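Long-range contact in uncharacterized protein Atu2773 (Agrobacterium tumefaciens, PDB 2QV5), which is of unknown function but belongs to the divergent polysaccharide deacetylase family, and so may be related to enzymes that deacetylate carbohydrates: residues A21-V35 / G236-V248. Residues are numbered along the deposited sequence; the frame is centred on the assembly and turned at random. Where two conformers were deposited one is given.
Sequences ARPWSGARGTRVAIV and GRGIEIVGVSALV
Ala246 lays its methyl over one face of the Trp24 indole in a CH-pi contact, CB standing 4.0 Å from the centroid of the five-membered ring. Arg31 NH1 lies over the rim of that same face, while the backbone N of Gly26 lies over the rim of the opposite one. The Glu240 carboxylate sits at the indole's edge, its plane turned 67° from the ring. The planar Arg31 guanidinium carries Leu247 CD2 over the centre of one face, 3.6 Å from CZ; its NH1 gives a weak, bent bond to Ala246 O.

Glu240 stretches out from the sheet, CG anti to the backbone N (chi1 -177°), far enough for both oxygens to grip Ser25 on their syn sides: Ser25 N to OE2 at 2.8 Å and Ser25 OG to OE1 at a short 2.5 Å. Ser25 OG also accepts from Ala27 N, forming an ST turn, and Gly26 between them suits the positive phi (88°).

Beyond this loop, along the chain, strand 30-35 runs parallel to 239-241. Strand 30-39 also pairs with 58-62 and 212-218, closing a seven-stranded barrel, consistent with the distorted barrel of polysaccharide deacetylases, and 239-241 attaches as an extra strand. Glu240 N bonds Thr30 O, Val32 N bonds Glu240 O, and Val242 N bonds Val32 O at 2.9 Å. Branched Val32, Ile239 and Ile241 fill the face toward helices 193-210 and 221-233, with Val32 CG2 3.8 Å from Ile239 CG2. Further along, small Ala33 lets Leu247 CD1 approach its CB to 3.7 Å, and Val35 CG2 presses tightly on Val244 CG2.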
loop_
_atom_site.group_PDB
_atom_site.type_symbol
_atom_site.label_atom_id
_atom_site.label_comp_id
_atom_site.label_asym_id
_atom_site.label_seq_id
_atom_site.Cartn_x
_atom_site.Cartn_y
_atom_site.Cartn_z
ATOM N N ALA A 21 -4.365 11.262 5.625
ATOM C CA ALA A 21 -5.519 10.378 5.500
ATOM C C ALA A 21 -6.611 11.000 4.628
ATOM O O ALA A 21 -6.888 12.191 4.723
ATOM C CB ALA A 21 -6.067 10.068 6.877
ATOM N N ARG A 22 -7.228 10.200 3.766
ATOM C CA ARG A 22 -8.449 10.669 3.110
ATOM C C ARG A 22 -9.636 10.596 4.096
ATOM O O ARG A 22 -9.898 9.535 4.668
ATOM C CB ARG A 22 -8.736 9.892 1.824
ATOM C CG ARG A 22 -10.084 10.265 1.208
ATOM C CD ARG A 22 -10.364 9.492 -0.049
ATOM N NE ARG A 22 -11.698 9.817 -0.526
ATOM C CZ ARG A 22 -12.011 10.903 -1.231
ATOM N NH1 ARG A 22 -11.076 11.791 -1.575
ATOM N NH2 ARG A 22 -13.274 11.101 -1.594
ATOM N N PRO A 23 -10.345 11.726 4.301
ATOM C CA PRO A 23 -11.534 11.717 5.169
ATOM C C PRO A 23 -12.642 10.817 4.627
ATOM O O PRO A 23 -12.750 10.614 3.424
ATOM C CB PRO A 23 -12.003 13.180 5.175
ATOM C CG PRO A 23 -10.922 13.963 4.583
ATOM C CD PRO A 23 -10.088 13.060 3.730
ATOM N N TRP A 24 -13.441 10.256 5.525
ATOM C CA TRP A 24 -14.549 9.399 5.142
ATOM C C TRP A 24 -15.742 9.792 6.017
ATOM O O TRP A 24 -15.605 10.682 6.852
ATOM C CB TRP A 24 -14.163 7.912 5.282
ATOM C CG TRP A 24 -13.823 7.475 6.686
ATOM C CD1 TRP A 24 -12.682 7.767 7.395
ATOM C CD2 TRP A 24 -14.635 6.667 7.549
ATOM N NE1 TRP A 24 -12.745 7.196 8.647
ATOM C CE2 TRP A 24 -13.928 6.512 8.766
ATOM C CE3 TRP A 24 -15.892 6.053 7.409
ATOM C CZ2 TRP A 24 -14.441 5.770 9.847
ATOM C CZ3 TRP A 24 -16.404 5.318 8.488
ATOM C CH2 TRP A 24 -15.677 5.183 9.686
ATOM N N SER A 25 -16.902 9.164 5.818
ATOM C CA SER A 25 -18.140 9.640 6.464
ATOM C C SER A 25 -18.136 9.564 7.994
ATOM O O SER A 25 -18.759 10.387 8.649
ATOM C CB SER A 25 -19.370 8.910 5.918
ATOM O OG SER A 25 -19.414 7.587 6.422
ATOM N N GLY A 26 -17.441 8.575 8.555
ATOM C CA GLY A 26 -17.460 8.339 10.004
ATOM C C GLY A 26 -18.594 7.419 10.453
ATOM O O GLY A 26 -18.598 6.934 11.591
ATOM N N ALA A 27 -19.542 7.172 9.549
ATOM C CA ALA A 27 -20.740 6.380 9.817
ATOM C C ALA A 27 -20.497 4.873 9.874
ATOM O O ALA A 27 -19.594 4.332 9.219
ATOM C CB ALA A 27 -21.830 6.705 8.789
ATOM N N ARG A 28 -21.320 4.207 10.680
ATOM C CA ARG A 28 -21.301 2.755 10.797
ATOM C C ARG A 28 -21.692 2.108 9.471
ATOM O O ARG A 28 -22.502 2.651 8.717
ATOM C CB ARG A 28 -22.259 2.300 11.900
ATOM C CG ARG A 28 -21.819 2.686 13.311
ATOM C CD ARG A 28 -22.648 1.968 14.381
ATOM N NE ARG A 28 -22.623 0.513 14.211
ATOM C CZ ARG A 28 -21.690 -0.299 14.710
ATOM N NH1 ARG A 28 -20.681 0.186 15.425
ATOM N NH2 ARG A 28 -21.768 -1.608 14.491
ATOM N N GLY A 29 -21.097 0.956 9.190
ATOM C CA GLY A 29 -21.429 0.176 7.993
ATOM C C GLY A 29 -20.217 -0.537 7.432
ATOM O O GLY A 29 -19.100 -0.333 7.906
ATOM N N THR A 30 -20.439 -1.358 6.412
ATOM C CA THR A 30 -19.370 -2.116 5.748
ATOM C C THR A 30 -18.389 -1.150 5.067
ATOM O O THR A 30 -18.808 -0.223 4.378
ATOM C CB THR A 30 -19.973 -3.081 4.679
ATOM O OG1 THR A 30 -20.856 -4.026 5.305
ATOM C CG2 THR A 30 -18.893 -3.824 3.914
ATOM N N ARG A 31 -17.086 -1.344 5.275
ATOM C CA ARG A 31 -16.099 -0.478 4.629
ATOM C C ARG A 31 -15.088 -1.310 3.867
ATOM O O ARG A 31 -14.774 -2.429 4.276
ATOM C CB ARG A 31 -15.362 0.374 5.660
ATOM C CG ARG A 31 -16.199 1.397 6.395
ATOM C CD ARG A 31 -15.347 2.140 7.408
ATOM N NE ARG A 31 -14.888 1.261 8.489
ATOM C CZ ARG A 31 -13.936 1.577 9.368
ATOM N NH1 ARG A 31 -13.339 2.754 9.311
ATOM N NH2 ARG A 31 -13.568 0.710 10.299
ATOM N N VAL A 32 -14.584 -0.763 2.763
ATOM C CA VAL A 32 -13.605 -1.467 1.934
ATOM C C VAL A 32 -12.500 -0.476 1.571
ATOM O O VAL A 32 -12.809 0.653 1.209
ATOM C CB VAL A 32 -14.277 -2.020 0.630
ATOM C CG1 VAL A 32 -13.260 -2.320 -0.463
ATOM C CG2 VAL A 32 -15.107 -3.285 0.914
ATOM N N ALA A 33 -11.232 -0.876 1.692
ATOM C CA ALA A 33 -10.128 -0.122 1.076
ATOM C C ALA A 33 -9.597 -0.942 -0.088
ATOM O O ALA A 33 -9.576 -2.168 -0.029
ATOM C CB ALA A 33 -9.000 0.174 2.069
ATOM N N ILE A 34 -9.216 -0.266 -1.166
ATOM C CA ILE A 34 -8.600 -0.938 -2.320
ATOM C C ILE A 34 -7.350 -0.153 -2.653
ATOM O O ILE A 34 -7.420 1.068 -2.809
ATOM C CB ILE A 34 -9.526 -0.992 -3.575
ATOM C CG1 ILE A 34 -10.730 -1.912 -3.346
ATOM C CG2 ILE A 34 -8.731 -1.474 -4.817
ATOM C CD1 ILE A 34 -11.941 -1.564 -4.205
ATOM N N VAL A 35 -6.216 -0.847 -2.714
ATOM C CA VAL A 35 -4.969 -0.256 -3.140
ATOM C C VAL A 35 -4.629 -0.701 -4.563
ATOM O O VAL A 35 -4.571 -1.901 -4.867
ATOM C CB VAL A 35 -3.808 -0.624 -2.181
ATOM C CG1 VAL A 35 -2.526 0.127 -2.543
ATOM C CG2 VAL A 35 -4.200 -0.354 -0.752
ATOM N N GLY A 236 -24.250 1.661 -3.657
ATOM C CA GLY A 236 -25.601 1.123 -3.828
ATOM C C GLY A 236 -25.867 -0.158 -3.057
ATOM O O GLY A 236 -27.024 -0.557 -2.893
ATOM N N ARG A 237 -24.793 -0.793 -2.582
ATOM C CA ARG A 237 -24.882 -1.992 -1.752
ATOM C C ARG A 237 -24.385 -1.779 -0.310
ATOM O O ARG A 237 -23.939 -2.713 0.337
ATOM C CB ARG A 237 -24.164 -3.163 -2.436
ATOM C CG ARG A 237 -24.810 -3.566 -3.757
ATOM C CD ARG A 237 -24.179 -4.815 -4.372
ATOM N NE ARG A 237 -22.719 -4.794 -4.323
ATOM C CZ ARG A 237 -21.938 -4.136 -5.176
ATOM N NH1 ARG A 237 -22.462 -3.422 -6.165
ATOM N NH2 ARG A 237 -20.621 -4.190 -5.037
ATOM N N GLY A 238 -24.496 -0.553 0.196
ATOM C CA GLY A 238 -24.091 -0.236 1.580
ATOM C C GLY A 238 -22.605 -0.331 1.909
ATOM O O GLY A 238 -22.235 -0.529 3.072
ATOM N N ILE A 239 -21.752 -0.184 0.898
ATOM C CA ILE A 239 -20.294 -0.250 1.088
ATOM C C ILE A 239 -19.686 1.129 0.883
ATOM O O ILE A 239 -19.875 1.732 -0.172
ATOM C CB ILE A 239 -19.638 -1.253 0.109
ATOM C CG1 ILE A 239 -20.075 -2.687 0.438
ATOM C CG2 ILE A 239 -18.105 -1.159 0.148
ATOM C CD1 ILE A 239 -20.057 -3.600 -0.749
ATOM N N GLU A 240 -18.984 1.629 1.897
ATOM C CA GLU A 240 -18.181 2.835 1.745
ATOM C C GLU A 240 -16.725 2.469 1.430
ATOM O O GLU A 240 -16.087 1.727 2.181
ATOM C CB GLU A 240 -18.268 3.727 2.995
ATOM C CG GLU A 240 -17.495 5.058 2.847
ATOM C CD GLU A 240 -17.816 6.103 3.909
ATOM O OE1 GLU A 240 -18.582 5.803 4.850
ATOM O OE2 GLU A 240 -17.310 7.249 3.786
ATOM N N ILE A 241 -16.200 2.982 0.318
ATOM C CA ILE A 241 -14.753 2.834 0.029
ATOM C C ILE A 241 -13.966 3.924 0.765
ATOM O O ILE A 241 -14.230 5.114 0.592
ATOM C CB ILE A 241 -14.438 2.876 -1.497
ATOM C CG1 ILE A 241 -15.449 2.023 -2.303
ATOM C CG2 ILE A 241 -12.960 2.506 -1.768
ATOM C CD1 ILE A 241 -15.354 0.526 -2.093
ATOM N N VAL A 242 -13.043 3.510 1.624
ATOM C CA VAL A 242 -12.288 4.445 2.448
ATOM C C VAL A 242 -10.794 4.263 2.204
ATOM O O VAL A 242 -10.374 3.213 1.718
ATOM C CB VAL A 242 -12.609 4.270 3.962
ATOM C CG1 VAL A 242 -14.110 4.436 4.221
ATOM C CG2 VAL A 242 -12.143 2.907 4.487
ATOM N N GLY A 243 -9.998 5.278 2.530
ATOM C CA GLY A 243 -8.529 5.141 2.507
ATOM C C GLY A 243 -8.056 4.048 3.454
ATOM O O GLY A 243 -8.728 3.751 4.449
ATOM N N VAL A 244 -6.915 3.434 3.134
ATOM C CA VAL A 244 -6.308 2.382 3.969
ATOM C C VAL A 244 -6.137 2.792 5.437
ATOM O O VAL A 244 -6.396 1.983 6.333
ATOM C CB VAL A 244 -4.961 1.884 3.372
ATOM C CG1 VAL A 244 -4.109 1.160 4.402
ATOM C CG2 VAL A 244 -5.245 0.944 2.229
ATOM N N SER A 245 -5.721 4.040 5.670
ATOM C CA SER A 245 -5.533 4.563 7.029
ATOM C C SER A 245 -6.779 4.450 7.901
ATOM O O SER A 245 -6.676 4.269 9.114
ATOM C CB SER A 245 -5.070 6.018 6.998
ATOM O OG SER A 245 -4.915 6.505 8.316
ATOM N N ALA A 246 -7.956 4.572 7.287
ATOM C CA ALA A 246 -9.225 4.462 8.047
ATOM C C ALA A 246 -9.412 3.060 8.643
ATOM O O ALA A 246 -10.095 2.895 9.661
ATOM C CB ALA A 246 -10.403 4.837 7.190
ATOM N N LEU A 247 -8.758 2.073 8.032
ATOM C CA LEU A 247 -8.937 0.671 8.409
ATOM C C LEU A 247 -7.820 0.093 9.257
ATOM O O LEU A 247 -8.058 -0.804 10.061
ATOM C CB LEU A 247 -9.084 -0.194 7.164
ATOM C CG LEU A 247 -10.283 0.031 6.263
ATOM C CD1 LEU A 247 -10.366 -1.122 5.281
ATOM C CD2 LEU A 247 -11.544 0.143 7.085
ATOM N N VAL A 248 -6.602 0.589 9.065
ATOM C CA VAL A 248 -5.434 0.050 9.765
ATOM C C VAL A 248 -5.238 0.665 11.159
ATOM O O VAL A 248 -5.456 1.863 11.370
ATOM C CB VAL A 248 -4.162 0.201 8.913
ATOM C CG1 VAL A 248 -2.924 -0.042 9.750
ATOM C CG2 VAL A 248 -4.209 -0.760 7.727
HETATM O O HOH W 1 -11.309 7.598 3.194
HETATM O O HOH W 2 -13.308 8.047 1.269
HETATM O O HOH W 3 -19.621 3.569 6.330
HETATM O O HOH W 4 -23.410 -0.896 5.451
HETATM O O HOH W 5 -9.074 2.864 -0.629
#